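Local coordinates for protein Per a 4 allergen (Periplaneta americana, PDB 3EBW) that is a major cockroach allergen recognised by IgE and, as a lipocalin-like beta barrel, probably binds small hydrophobic molecules in its cavity, at residues A[104-109]-A[122-127]; A[21-26]-A[39-44]; A[78-83]-A[92-97]; A[2-7]-A[109-114]; A[49-54]-A[70-75]. One frame throughout, in Å; residues are numbered along the deposited sequence.

In the fold
Four of the five contacts are antiparallel strand pairings of one lipocalin barrel; interaction 4 is a disulfide that ties the N-terminal loop to it. Interactions 1 and 2, with centres about 8 Å apart, join where strands 119-125 and 20-27 run side by side. Interaction 2 meets interaction 5 through Tyr-44 and Val-54, and interaction 3 meets interaction 4 through Phe-96, centres about 10 Å apart. A polyether, probably from the crystallisation liquor, probably marks the internal pocket: the side chains of Trp-122, Glu-24 and Tyr-95 come within about 3 Å of it and Val-54 within about 4 Å, so interactions 1, 2, 3 and 5 probably all help to line it.

Interaction 1 (A[104-109]-A[122-127]); sequences TYSIVA and WIASHE. Unlike the reference sequence in segment 122-127: Glu-127 (reference Gly).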
# COMPACT_ATOMS: atom_id res chain seq x y z
N THR A 104 0.92 24.58 5.74
CA THR A 104 -0.02 24.23 4.68
C THR A 104 0.20 22.80 4.19
O THR A 104 -0.75 22.04 4.04
CB THR A 104 0.08 25.19 3.46
OG1 THR A 104 -1.22 25.36 2.91
CG2 THR A 104 0.95 24.62 2.37
N TYR A 105 1.46 22.44 3.93
CA TYR A 105 1.83 21.11 3.48
C TYR A 105 3.15 20.74 4.16
O TYR A 105 3.90 21.61 4.58
CB TYR A 105 2.00 21.09 1.97
CG TYR A 105 3.28 21.71 1.48
CD1 TYR A 105 3.45 23.09 1.45
CD2 TYR A 105 4.32 20.90 1.02
CE1 TYR A 105 4.63 23.66 0.98
CE2 TYR A 105 5.51 21.46 0.55
CZ TYR A 105 5.66 22.84 0.54
OH TYR A 105 6.84 23.39 0.08
N SER A 106 3.44 19.45 4.25
CA SER A 106 4.65 18.99 4.90
C SER A 106 5.02 17.59 4.47
O SER A 106 4.46 16.64 5.02
CB SER A 106 4.44 18.97 6.41
OG SER A 106 5.25 17.96 7.01
N ILE A 107 5.94 17.43 3.54
CA ILE A 107 6.28 16.06 3.16
C ILE A 107 7.57 15.56 3.86
O ILE A 107 8.67 16.03 3.59
CB ILE A 107 6.24 15.86 1.55
CG1 ILE A 107 7.55 15.31 1.04
CG2 ILE A 107 5.83 17.14 0.81
CD1 ILE A 107 7.76 13.89 1.37
N VAL A 108 7.39 14.62 4.79
CA VAL A 108 8.43 13.99 5.59
C VAL A 108 8.62 12.57 5.10
O VAL A 108 7.72 12.03 4.48
CB VAL A 108 8.02 13.92 7.08
CG1 VAL A 108 8.79 12.83 7.81
CG2 VAL A 108 8.30 15.22 7.75
N ALA A 109 9.76 11.94 5.39
CA ALA A 109 10.00 10.58 4.92
C ALA A 109 11.08 9.85 5.71
O ALA A 109 12.05 10.45 6.13
CB ALA A 109 10.37 10.59 3.44
N TRP A 122 5.24 10.57 3.95
CA TRP A 122 4.06 11.01 4.68
C TRP A 122 3.78 12.46 4.28
O TRP A 122 4.61 13.34 4.46
CB TRP A 122 4.31 10.88 6.19
CG TRP A 122 4.43 9.44 6.68
CD1 TRP A 122 3.41 8.55 6.85
CD2 TRP A 122 5.64 8.74 7.07
NE1 TRP A 122 3.90 7.34 7.32
CE2 TRP A 122 5.26 7.43 7.46
CE3 TRP A 122 6.98 9.09 7.12
CZ2 TRP A 122 6.17 6.48 7.90
CZ3 TRP A 122 7.90 8.12 7.56
CH2 TRP A 122 7.48 6.84 7.94
N ILE A 123 2.61 12.70 3.70
CA ILE A 123 2.26 14.05 3.27
C ILE A 123 1.37 14.58 4.38
O ILE A 123 0.42 13.91 4.77
CB ILE A 123 1.52 14.02 1.88
CG1 ILE A 123 2.50 13.67 0.75
CG2 ILE A 123 0.94 15.37 1.56
CD1 ILE A 123 3.17 12.33 0.90
N ALA A 124 1.69 15.76 4.90
CA ALA A 124 0.93 16.32 6.03
C ALA A 124 0.44 17.77 5.90
O ALA A 124 0.88 18.52 5.05
CB ALA A 124 1.77 16.17 7.31
N SER A 125 -0.49 18.16 6.76
CA SER A 125 -1.02 19.51 6.70
C SER A 125 -1.63 19.98 8.01
O SER A 125 -1.92 19.17 8.90
CB SER A 125 -2.07 19.60 5.59
OG SER A 125 -2.67 20.88 5.58
N HIS A 126 -1.81 21.30 8.13
CA HIS A 126 -2.41 21.88 9.32
C HIS A 126 -3.92 21.80 9.16
O HIS A 126 -4.66 21.70 10.13
CB HIS A 126 -1.96 23.34 9.50
CG HIS A 126 -0.61 23.48 10.13
ND1 HIS A 126 -0.34 23.03 11.40
CD2 HIS A 126 0.54 24.00 9.66
CE1 HIS A 126 0.93 23.26 11.69
NE2 HIS A 126 1.49 23.85 10.65
N GLU A 127 -4.35 21.84 7.90
CA GLU A 127 -5.76 21.73 7.56
C GLU A 127 -6.06 20.23 7.59
O GLU A 127 -5.23 19.45 8.03
CB GLU A 127 -5.97 22.26 6.14
CG GLU A 127 -5.48 23.67 5.96
CD GLU A 127 -6.21 24.64 6.86
OE1 GLU A 127 -7.44 24.78 6.70
OE2 GLU A 127 -5.57 25.25 7.74
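Trp-122 forms a reciprocal pair with Val-108: its N donates to Val-108 O over 2.9 Å at 167°, and Val-108 N returns a bond to Trp-122 O of 3.1 Å. With CG anti to the carbonyl carbon (chi1 -68°), the indole lies beside strand 106-112, where CE3 is 4.2 Å from Val-108 CG1 and 4.0 Å from Ala-109 CA; the latter approach is oblique to the ring. A bound polyether lies beside this indole. Ile-123 faces the other way, its CG1 4.4 Å from Ile-107 CB, and packs on Val-138 of helix 132-142. That alternation is the lipocalin pattern, one face of the strands lining the cavity and the other supporting the helix. Ala-124 N reaches Ser-106 O from well above the carbonyl plane, at 2.9 Å, while its CB rests near Ser-106 OG, a hydroxyl hydrogen-bonded to Tyr-18. At Ser-125 the side chain takes over: OG, anti to the backbone N, donates to Thr-104 O at 2.7 Å and accepts from Glu-127 N at 3.0 Å, forming an ST turn. His-126 turns its ring edge to Thr-104 N, and its ring also meets that of Trp-22.

Interaction 2 (A[21-26]-A[39-44]); sequences TWYELF and CEYDKY
Tyr-41 leans on Tyr-23 across a non-hydrogen-bonded pair of antiparallel strands, and its side chain can be followed outward. Tyr-41 CB lies 3.3 Å from Tyr-23 CD1 and close to Trp-22 O. CG stands between the backbone N and the carbonyl carbon (chi1 67°), which carries the ring along Thr-21 and Tyr-23: Tyr-41 CG is 4.2 Å from Thr-21 CG2, a methyl placed over one face of the ring. Tyr-41 CD1 is the next atom to touch, 3.5 Å from Tyr-23 CE1. The two tyrosines point the same way with ring planes at 74°, an oblique pair. Elsewhere the Tyr-41 side chain touches Val-57 and Tyr-163.

These are neighbouring strands of the lipocalin barrel, joined between the Tyr-23/Tyr-41 and Thr-21/Lys-43 pairs by the reciprocal bonds Trp-22 N to Asp-42 O (2.8 Å, 165°) and Asp-42 N to Trp-22 O (2.9 Å). The reverse face carries Trp-22, whose CD1 edge is 4.1 Å from Tyr-44 CD2, the two side chains crossing at about a right angle; both rings also meet that of Tyr-18, and Trp-22 NE1 is hydrogen-bonded to Tyr-18 O. Further along, the carboxylates of Glu-24 and Glu-40 converge too closely in the model for their places to be trusted. Arg-27 makes a long, weak ion pair with each.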
# COMPACT_ATOMS: atom_id res chain seq x y z
N THR A 21 0.04 21.16 14.94
CA THR A 21 -0.68 19.93 14.64
C THR A 21 -0.72 19.65 13.16
O THR A 21 -1.33 20.38 12.39
CB THR A 21 -2.11 19.99 15.17
OG1 THR A 21 -2.07 20.06 16.60
CG2 THR A 21 -2.89 18.74 14.75
N TRP A 22 -0.06 18.56 12.77
CA TRP A 22 -0.03 18.17 11.38
C TRP A 22 -0.87 16.92 11.13
O TRP A 22 -0.62 15.87 11.71
CB TRP A 22 1.41 17.92 10.93
CG TRP A 22 2.27 19.12 10.91
CD1 TRP A 22 3.06 19.58 11.92
CD2 TRP A 22 2.42 20.05 9.82
NE1 TRP A 22 3.70 20.74 11.53
CE2 TRP A 22 3.32 21.05 10.25
CE3 TRP A 22 1.88 20.13 8.53
CZ2 TRP A 22 3.69 22.12 9.44
CZ3 TRP A 22 2.25 21.21 7.72
CH2 TRP A 22 3.15 22.18 8.18
N TYR A 23 -1.88 17.04 10.28
CA TYR A 23 -2.72 15.90 9.95
C TYR A 23 -2.08 15.12 8.80
O TYR A 23 -1.61 15.69 7.81
CB TYR A 23 -4.14 16.35 9.56
CG TYR A 23 -4.90 17.02 10.68
CD1 TYR A 23 -5.20 16.35 11.85
CD2 TYR A 23 -5.26 18.36 10.58
CE1 TYR A 23 -5.85 17.01 12.90
CE2 TYR A 23 -5.91 19.02 11.62
CZ TYR A 23 -6.19 18.34 12.77
OH TYR A 23 -6.79 19.03 13.78
N GLU A 24 -2.06 13.80 8.93
CA GLU A 24 -1.48 12.96 7.88
C GLU A 24 -2.55 12.76 6.80
O GLU A 24 -3.50 12.03 7.00
CB GLU A 24 -1.04 11.62 8.47
CG GLU A 24 -0.45 10.66 7.48
CD GLU A 24 0.36 9.57 8.15
OE1 GLU A 24 0.65 8.55 7.50
OE2 GLU A 24 0.72 9.74 9.34
N LEU A 25 -2.39 13.41 5.65
CA LEU A 25 -3.38 13.30 4.60
C LEU A 25 -3.14 12.21 3.56
O LEU A 25 -4.10 11.69 2.99
CB LEU A 25 -3.56 14.64 3.92
CG LEU A 25 -3.92 15.73 4.93
CD1 LEU A 25 -4.34 17.01 4.17
CD2 LEU A 25 -5.02 15.23 5.86
N PHE A 26 -1.88 11.88 3.30
CA PHE A 26 -1.56 10.80 2.37
C PHE A 26 -0.35 10.12 2.95
O PHE A 26 0.38 10.73 3.73
CB PHE A 26 -1.22 11.34 0.99
CG PHE A 26 -2.31 12.14 0.38
CD1 PHE A 26 -2.59 13.41 0.84
CD2 PHE A 26 -3.08 11.61 -0.64
CE1 PHE A 26 -3.62 14.15 0.28
CE2 PHE A 26 -4.10 12.34 -1.21
CZ PHE A 26 -4.38 13.61 -0.75
N CYS A 39 -8.35 8.89 11.71
CA CYS A 39 -7.72 9.97 12.45
C CYS A 39 -6.25 9.66 12.67
O CYS A 39 -5.89 8.65 13.30
CB CYS A 39 -8.42 10.23 13.80
SG CYS A 39 -7.68 11.62 14.73
N GLU A 40 -5.40 10.53 12.14
CA GLU A 40 -3.96 10.37 12.28
C GLU A 40 -3.22 11.70 12.13
O GLU A 40 -3.10 12.25 11.03
CB GLU A 40 -3.45 9.37 11.25
CG GLU A 40 -2.20 8.68 11.67
CD GLU A 40 -1.51 8.06 10.50
OE1 GLU A 40 -1.85 8.50 9.40
OE2 GLU A 40 -0.65 7.17 10.67
N TYR A 41 -2.71 12.21 13.25
CA TYR A 41 -1.99 13.46 13.24
C TYR A 41 -0.85 13.44 14.26
O TYR A 41 -0.87 12.66 15.21
CB TYR A 41 -2.95 14.61 13.54
CG TYR A 41 -3.51 14.59 14.94
CD1 TYR A 41 -4.88 14.58 15.17
CD2 TYR A 41 -2.66 14.58 16.04
CE1 TYR A 41 -5.38 14.55 16.46
CE2 TYR A 41 -3.14 14.55 17.32
CZ TYR A 41 -4.50 14.53 17.52
OH TYR A 41 -4.94 14.49 18.81
N ASP A 42 0.15 14.28 14.05
CA ASP A 42 1.26 14.40 14.99
C ASP A 42 1.19 15.85 15.51
O ASP A 42 0.90 16.77 14.74
CB ASP A 42 2.60 14.13 14.29
CG ASP A 42 2.84 12.65 14.02
OD1 ASP A 42 3.48 11.98 14.86
OD2 ASP A 42 2.38 12.15 12.98
N LYS A 43 1.40 16.03 16.81
CA LYS A 43 1.38 17.37 17.40
C LYS A 43 2.73 17.70 17.96
O LYS A 43 3.29 16.91 18.75
CB LYS A 43 0.35 17.48 18.51
CG LYS A 43 0.50 18.76 19.31
CD LYS A 43 -0.83 19.47 19.55
CE LYS A 43 -1.68 18.80 20.63
NZ LYS A 43 -3.07 19.37 20.67
N TYR A 44 3.27 18.84 17.54
CA TYR A 44 4.58 19.31 18.01
C TYR A 44 4.39 20.50 18.96
O TYR A 44 3.72 21.48 18.65
CB TYR A 44 5.48 19.67 16.84
CG TYR A 44 5.95 18.46 16.09
CD1 TYR A 44 7.18 17.88 16.36
CD2 TYR A 44 5.17 17.91 15.07
CE1 TYR A 44 7.63 16.77 15.62
CE2 TYR A 44 5.61 16.83 14.33
CZ TYR A 44 6.84 16.27 14.60
OH TYR A 44 7.30 15.27 13.81

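Interaction 3 (A[78-83]-A[92-97]); sequences EDTFDI and SSTYFM. Unlike the reference sequence in segment 78-83: Asp-79 (reference Asn).
Strands 80-83 and 93-97 run antiparallel, their short axes approaching to 4.8 Å at 151°, with Phe-81 and Tyr-95 exchanging two backbone bonds, Phe-81 N to Tyr-95 O at 2.9 Å and Tyr-95 N to Phe-81 O at 3.0 Å. Near Ile-83 the ladder becomes irregular: Ile-83 O accepts from Ser-92 N at 3.1 Å and more weakly from Ser-93 N, and both serines face Ile-83, which defines a classic beta bulge.

On one face of the sheet the aromatic rings dominate. Phe-81 CG lies between the backbone N and the carbonyl carbon (chi1 64°), which brings the ring under Tyr-95 CB; that carbon sits over the ring face, 4.0 Å from the Phe-81 centroid and close to the normal, a CH-pi contact. The two rings are inclined by only 25° but displaced along their planes, so little of one covers the other. Phe-81 CE1 also touches the methyl CE of Met-97, a selenomethionine, which comes obliquely to the ring. Ile-83 CG1 lies 3.7 Å from Tyr-95 CE2, the side chains crossing at about a right angle.

The reverse face is more polar. Thr-80 and Thr-94 bring their CG2 methyls to 3.6 Å, and Thr-80 OG1 lies over a face of the Phe-96 ring. Thr-94 OG1 makes a weak bond to Asp-82 OD1 at 3.3 Å, the side chains lying alongside each other.

This is a beta hairpin of the lipocalin barrel. Its aromatic face, with Tyr-95 beside a bound polyether and Phe-81 against Met-15, is consistent with a lining for the internal pocket.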
# COMPACT_ATOMS: atom_id res chain seq x y z
N GLU A 78 20.17 20.15 8.74
CA GLU A 78 19.70 21.08 7.74
C GLU A 78 18.39 20.64 7.09
O GLU A 78 17.57 21.48 6.71
CB GLU A 78 20.81 21.27 6.70
CG GLU A 78 20.79 22.63 6.01
CD GLU A 78 20.74 23.77 7.00
OE1 GLU A 78 21.72 23.98 7.74
OE2 GLU A 78 19.70 24.47 7.03
N ASP A 79 18.18 19.33 7.00
CA ASP A 79 16.95 18.77 6.42
C ASP A 79 16.68 17.38 7.02
O ASP A 79 16.27 16.46 6.32
CB ASP A 79 17.10 18.65 4.92
CG ASP A 79 18.18 17.64 4.52
OD1 ASP A 79 18.88 17.12 5.42
OD2 ASP A 79 18.32 17.36 3.31
N THR A 80 16.93 17.24 8.31
CA THR A 80 16.77 15.96 8.98
C THR A 80 16.33 16.17 10.41
O THR A 80 16.68 17.16 10.99
CB THR A 80 18.12 15.23 8.99
OG1 THR A 80 18.24 14.46 7.79
CG2 THR A 80 18.29 14.35 10.22
N PHE A 81 15.53 15.27 10.96
CA PHE A 81 15.18 15.43 12.36
C PHE A 81 15.08 14.08 13.02
O PHE A 81 14.70 13.12 12.39
CB PHE A 81 13.91 16.26 12.57
CG PHE A 81 12.66 15.66 12.01
CD1 PHE A 81 12.27 15.93 10.71
CD2 PHE A 81 11.82 14.89 12.82
CE1 PHE A 81 11.06 15.45 10.23
CE2 PHE A 81 10.63 14.41 12.34
CZ PHE A 81 10.24 14.69 11.05
N ASP A 82 15.48 13.99 14.28
CA ASP A 82 15.41 12.72 14.97
C ASP A 82 14.31 12.71 16.04
O ASP A 82 13.86 13.77 16.51
CB ASP A 82 16.77 12.39 15.61
CG ASP A 82 17.94 12.41 14.58
OD1 ASP A 82 18.93 11.66 14.77
OD2 ASP A 82 17.88 13.20 13.58
N ILE A 83 13.83 11.52 16.38
CA ILE A 83 12.81 11.36 17.38
C ILE A 83 13.35 10.44 18.45
O ILE A 83 14.04 9.47 18.16
CB ILE A 83 11.56 10.78 16.78
CG1 ILE A 83 11.12 11.68 15.62
CG2 ILE A 83 10.46 10.64 17.85
CD1 ILE A 83 10.55 13.01 15.99
N SER A 92 16.73 7.93 18.37
CA SER A 92 16.31 6.59 17.97
C SER A 92 16.05 6.51 16.46
O SER A 92 16.83 5.89 15.74
CB SER A 92 15.06 6.15 18.75
OG SER A 92 15.31 6.11 20.14
N SER A 93 14.97 7.11 15.97
CA SER A 93 14.73 7.05 14.53
C SER A 93 15.07 8.38 13.85
O SER A 93 14.89 9.43 14.45
CB SER A 93 13.27 6.68 14.26
OG SER A 93 12.41 7.65 14.83
N THR A 94 15.57 8.33 12.61
CA THR A 94 15.91 9.55 11.85
C THR A 94 14.99 9.68 10.65
O THR A 94 14.78 8.72 9.97
CB THR A 94 17.36 9.54 11.33
OG1 THR A 94 18.26 9.48 12.44
CG2 THR A 94 17.66 10.81 10.53
N TYR A 95 14.48 10.88 10.42
CA TYR A 95 13.56 11.20 9.33
C TYR A 95 14.06 12.39 8.49
O TYR A 95 14.63 13.36 9.03
CB TYR A 95 12.21 11.59 9.92
CG TYR A 95 11.55 10.49 10.69
CD1 TYR A 95 10.72 9.58 10.04
CD2 TYR A 95 11.75 10.35 12.05
CE1 TYR A 95 10.10 8.56 10.74
CE2 TYR A 95 11.15 9.33 12.75
CZ TYR A 95 10.32 8.44 12.10
OH TYR A 95 9.68 7.43 12.78
N PHE A 96 13.83 12.33 7.18
CA PHE A 96 14.25 13.38 6.24
C PHE A 96 13.11 14.33 5.94
O PHE A 96 12.04 13.91 5.62
CB PHE A 96 14.72 12.74 4.94
CG PHE A 96 15.93 11.89 5.12
CD1 PHE A 96 17.17 12.33 4.70
CD2 PHE A 96 15.83 10.67 5.78
CE1 PHE A 96 18.31 11.57 4.96
CE2 PHE A 96 16.96 9.91 6.04
CZ PHE A 96 18.20 10.36 5.63
N MSE A 97 13.36 15.63 6.03
CA MSE A 97 12.33 16.60 5.74
C MSE A 97 12.41 16.86 4.26
O MSE A 97 13.18 17.70 3.84
CB MSE A 97 12.60 17.88 6.49
CG MSE A 97 11.61 18.95 6.18
SE MSE A 97 9.83 18.33 6.59
CE MSE A 97 9.72 18.89 8.45

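Interaction 4 (A[2-7]-A[109-114]); sequences DSCQIG and AGCLDN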
# COMPACT_ATOMS: atom_id res chain seq x y z
N ASP A 2 21.75 -0.29 5.42
CA ASP A 2 22.31 -0.41 6.77
C ASP A 2 22.16 0.92 7.52
O ASP A 2 22.76 1.13 8.57
CB ASP A 2 23.79 -0.82 6.73
CG ASP A 2 23.97 -2.28 6.35
OD1 ASP A 2 23.73 -2.64 5.17
OD2 ASP A 2 24.34 -3.09 7.23
N SER A 3 21.32 1.79 6.95
CA SER A 3 21.03 3.12 7.49
C SER A 3 19.97 3.71 6.56
O SER A 3 19.97 3.42 5.37
CB SER A 3 22.27 3.99 7.43
OG SER A 3 22.71 4.12 6.08
N CYS A 4 19.08 4.54 7.09
CA CYS A 4 18.02 5.14 6.27
C CYS A 4 18.43 6.41 5.52
O CYS A 4 18.48 7.48 6.10
CB CYS A 4 16.81 5.45 7.15
SG CYS A 4 15.31 6.03 6.29
N GLN A 5 18.69 6.29 4.22
CA GLN A 5 19.05 7.45 3.42
C GLN A 5 17.93 7.75 2.41
O GLN A 5 17.51 6.86 1.67
CB GLN A 5 20.36 7.19 2.67
CG GLN A 5 21.39 6.44 3.47
CD GLN A 5 21.67 7.11 4.80
OE1 GLN A 5 22.07 8.27 4.86
NE2 GLN A 5 21.46 6.37 5.88
N ILE A 6 17.46 8.98 2.39
CA ILE A 6 16.41 9.36 1.46
C ILE A 6 16.78 10.71 0.87
O ILE A 6 17.17 11.65 1.59
CB ILE A 6 15.01 9.50 2.16
CG1 ILE A 6 14.51 8.15 2.65
CG2 ILE A 6 13.99 10.09 1.21
CD1 ILE A 6 13.16 8.24 3.40
N GLY A 7 16.67 10.80 -0.45
CA GLY A 7 16.97 12.04 -1.12
C GLY A 7 16.11 13.13 -0.53
O GLY A 7 15.12 12.86 0.13
N ALA A 109 9.76 11.94 5.39
CA ALA A 109 10.00 10.58 4.92
C ALA A 109 11.08 9.85 5.71
O ALA A 109 12.05 10.45 6.13
CB ALA A 109 10.37 10.59 3.44
N GLY A 110 10.89 8.55 5.91
CA GLY A 110 11.85 7.76 6.65
C GLY A 110 11.74 6.32 6.22
O GLY A 110 11.28 6.02 5.13
N CYS A 111 12.17 5.42 7.10
CA CYS A 111 12.14 4.00 6.84
C CYS A 111 11.41 3.37 8.01
O CYS A 111 11.09 4.05 8.97
CB CYS A 111 13.57 3.50 6.77
SG CYS A 111 14.53 4.32 5.44
N LEU A 112 11.09 2.09 7.94
CA LEU A 112 10.38 1.49 9.05
C LEU A 112 11.04 0.21 9.50
O LEU A 112 11.33 -0.66 8.68
CB LEU A 112 8.90 1.27 8.68
CG LEU A 112 8.04 2.56 8.69
CD1 LEU A 112 6.68 2.26 8.12
CD2 LEU A 112 7.90 3.13 10.11
N ASP A 113 11.31 0.13 10.80
CA ASP A 113 11.97 -1.02 11.42
C ASP A 113 13.44 -1.13 10.98
O ASP A 113 14.19 -0.16 11.08
CB ASP A 113 11.19 -2.30 11.11
CG ASP A 113 9.70 -2.14 11.38
OD1 ASP A 113 9.34 -1.50 12.39
OD2 ASP A 113 8.88 -2.65 10.58
N ASN A 114 13.86 -2.29 10.52
CA ASN A 114 15.25 -2.43 10.07
C ASN A 114 15.27 -2.41 8.55
O ASN A 114 16.33 -2.52 7.94
CB ASN A 114 15.85 -3.73 10.59
CG ASN A 114 15.96 -3.76 12.10
OD1 ASN A 114 14.99 -3.50 12.81
ND2 ASN A 114 17.15 -4.07 12.60
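Ile-6 sets its CD1 methyl over one face of the peptide plane between Ala-109 and Gly-110, 3.5 Å from Ala-109 C and 3.4 Å from Gly-110 N. The next peptide, between Gly-110 and Cys-111, is approached from above too: Cys-4 SG stands over its face, 3.6 Å from Gly-110 C, and Ile-6 CD1 lies on that same side, 3.4 Å from Gly-110 O. Sulfur and methyl thus lie directly against the main chain of Gly-110. Ala-109 adds its CB, 3.6 Å from Ile-6 CD1.

The covalent link beside these planes is the disulfide Cys-4 SG to Cys-111 SG, 2.1 Å long. Its torsion about the S-S bond is 83°, near the relaxed right angle and right-handed. The two half-cystines reach it differently: SG of Cys-4 is anti to the backbone N (chi1 -173°), that of Cys-111 anti to the carbonyl carbon (chi1 -60°). The sheet-like hydrogen bonding of the barrel is absent here, and the loop is attached to the strand by sulfur and apolar packing.

The bond spans more than a hundred residues of sequence, fixing the N-terminal loop on the outside of strand 106-112. Strand 93-100 flanks the site through Phe-96, which packs on Ile-6, and strand 119-125 through His-119 and Tyr-121.

Interaction 5 (A[49-54]-A[70-75]); sequences NGVIQV and TGTVPS
Val-54 and Gly-71 form the hydrogen-bonded pair of this antiparallel junction. Gly-71 N donates to Val-54 O over 2.7 Å, in the carbonyl plane, and Val-54 N returns a bond to Gly-71 O that is modelled very short and whose length is doubtful. A third backbone bond, Val-73 N to Ile-52 O, measures 3.0 Å at 160°.

CA-H...O contacts accompany these bonds and share their acceptors. Thr-72 CA is 3.2 Å from Ile-52 O and Thr-70 CA 3.1 Å from Val-54 O, as is usual in antiparallel ladders.

Apolar contacts supply the rest. Val-51 CG1, anti to its own N (chi1 178°), meets Thr-72 CG2 at 3.6 Å, the two side chains crossing at a slant. Gln-53 lays its CG 4.2 Å from the Thr-70 methyl CG2, while the hydroxyl of Thr-70 is hydrogen-bonded to that of Thr-55. Tyr-44, Met-15 and Trp-76 surround Ile-52.

Every hydrogen bond between 49-54 and 70-75 is therefore main-chain to main-chain: the backbone holds this barrel hairpin in register, and side chains add methyl packing. On the face that carries Val-54, beside the bound polyether, the chemistry is consistent with an apolar patch of the pocket wall.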
# COMPACT_ATOMS: atom_id res chain seq x y z
N ASN A 49 11.79 24.33 28.59
CA ASN A 49 13.17 23.96 28.84
C ASN A 49 13.83 23.70 27.47
O ASN A 49 14.87 23.03 27.35
CB ASN A 49 13.20 22.72 29.72
CG ASN A 49 12.46 21.58 29.11
OD1 ASN A 49 11.50 21.80 28.36
ND2 ASN A 49 12.87 20.36 29.43
N GLY A 50 13.17 24.24 26.45
CA GLY A 50 13.65 24.15 25.09
C GLY A 50 13.32 22.90 24.31
O GLY A 50 13.42 22.90 23.09
N VAL A 51 12.93 21.84 25.00
CA VAL A 51 12.61 20.58 24.34
C VAL A 51 11.41 20.63 23.42
O VAL A 51 10.37 21.16 23.79
CB VAL A 51 12.33 19.45 25.35
CG1 VAL A 51 11.94 18.19 24.60
CG2 VAL A 51 13.57 19.18 26.21
N ILE A 52 11.56 20.10 22.21
CA ILE A 52 10.42 20.04 21.31
C ILE A 52 9.80 18.67 21.54
O ILE A 52 10.44 17.62 21.43
CB ILE A 52 10.80 20.18 19.84
CG1 ILE A 52 11.34 21.58 19.58
CG2 ILE A 52 9.57 19.91 18.98
CD1 ILE A 52 11.47 21.90 18.13
N GLN A 53 8.54 18.70 21.89
CA GLN A 53 7.86 17.47 22.21
C GLN A 53 6.91 17.07 21.09
O GLN A 53 6.25 17.92 20.47
CB GLN A 53 7.09 17.71 23.50
CG GLN A 53 7.06 16.56 24.43
CD GLN A 53 6.53 17.00 25.75
OE1 GLN A 53 5.42 17.54 25.84
NE2 GLN A 53 7.33 16.79 26.81
N VAL A 54 6.85 15.77 20.81
CA VAL A 54 5.94 15.34 19.77
C VAL A 54 4.98 14.24 20.23
O VAL A 54 5.38 13.26 20.87
CB VAL A 54 6.68 14.90 18.50
CG1 VAL A 54 7.36 13.57 18.71
CG2 VAL A 54 5.71 14.87 17.35
N THR A 70 4.18 9.53 22.57
CA THR A 70 4.91 10.78 22.64
C THR A 70 6.40 10.56 22.45
O THR A 70 6.90 9.45 22.62
CB THR A 70 4.68 11.50 24.00
OG1 THR A 70 3.37 12.08 24.02
CG2 THR A 70 5.70 12.61 24.22
N GLY A 71 7.09 11.62 22.08
CA GLY A 71 8.52 11.54 21.90
C GLY A 71 9.04 12.96 21.82
O GLY A 71 8.28 13.90 21.63
N THR A 72 10.34 13.12 21.96
CA THR A 72 10.93 14.45 21.86
C THR A 72 11.81 14.41 20.63
O THR A 72 12.27 13.32 20.24
CB THR A 72 11.82 14.77 23.08
OG1 THR A 72 12.90 13.83 23.14
CG2 THR A 72 11.00 14.69 24.37
N VAL A 73 12.01 15.57 19.99
CA VAL A 73 12.91 15.63 18.84
C VAL A 73 14.19 16.28 19.38
O VAL A 73 14.32 17.47 19.40
CB VAL A 73 12.28 16.42 17.61
CG1 VAL A 73 11.14 17.30 18.04
CG2 VAL A 73 13.36 17.23 16.89
N PRO A 74 15.15 15.46 19.84
CA PRO A 74 16.44 15.81 20.42
C PRO A 74 17.47 16.48 19.54
O PRO A 74 18.45 17.04 20.04
CB PRO A 74 16.94 14.48 20.96
CG PRO A 74 16.51 13.56 19.94
CD PRO A 74 15.07 14.00 19.70
N SER A 75 17.28 16.42 18.23
CA SER A 75 18.22 17.08 17.33
C SER A 75 17.63 17.24 15.96
O SER A 75 16.53 16.78 15.69
CB SER A 75 19.52 16.30 17.23
OG SER A 75 19.37 15.17 16.42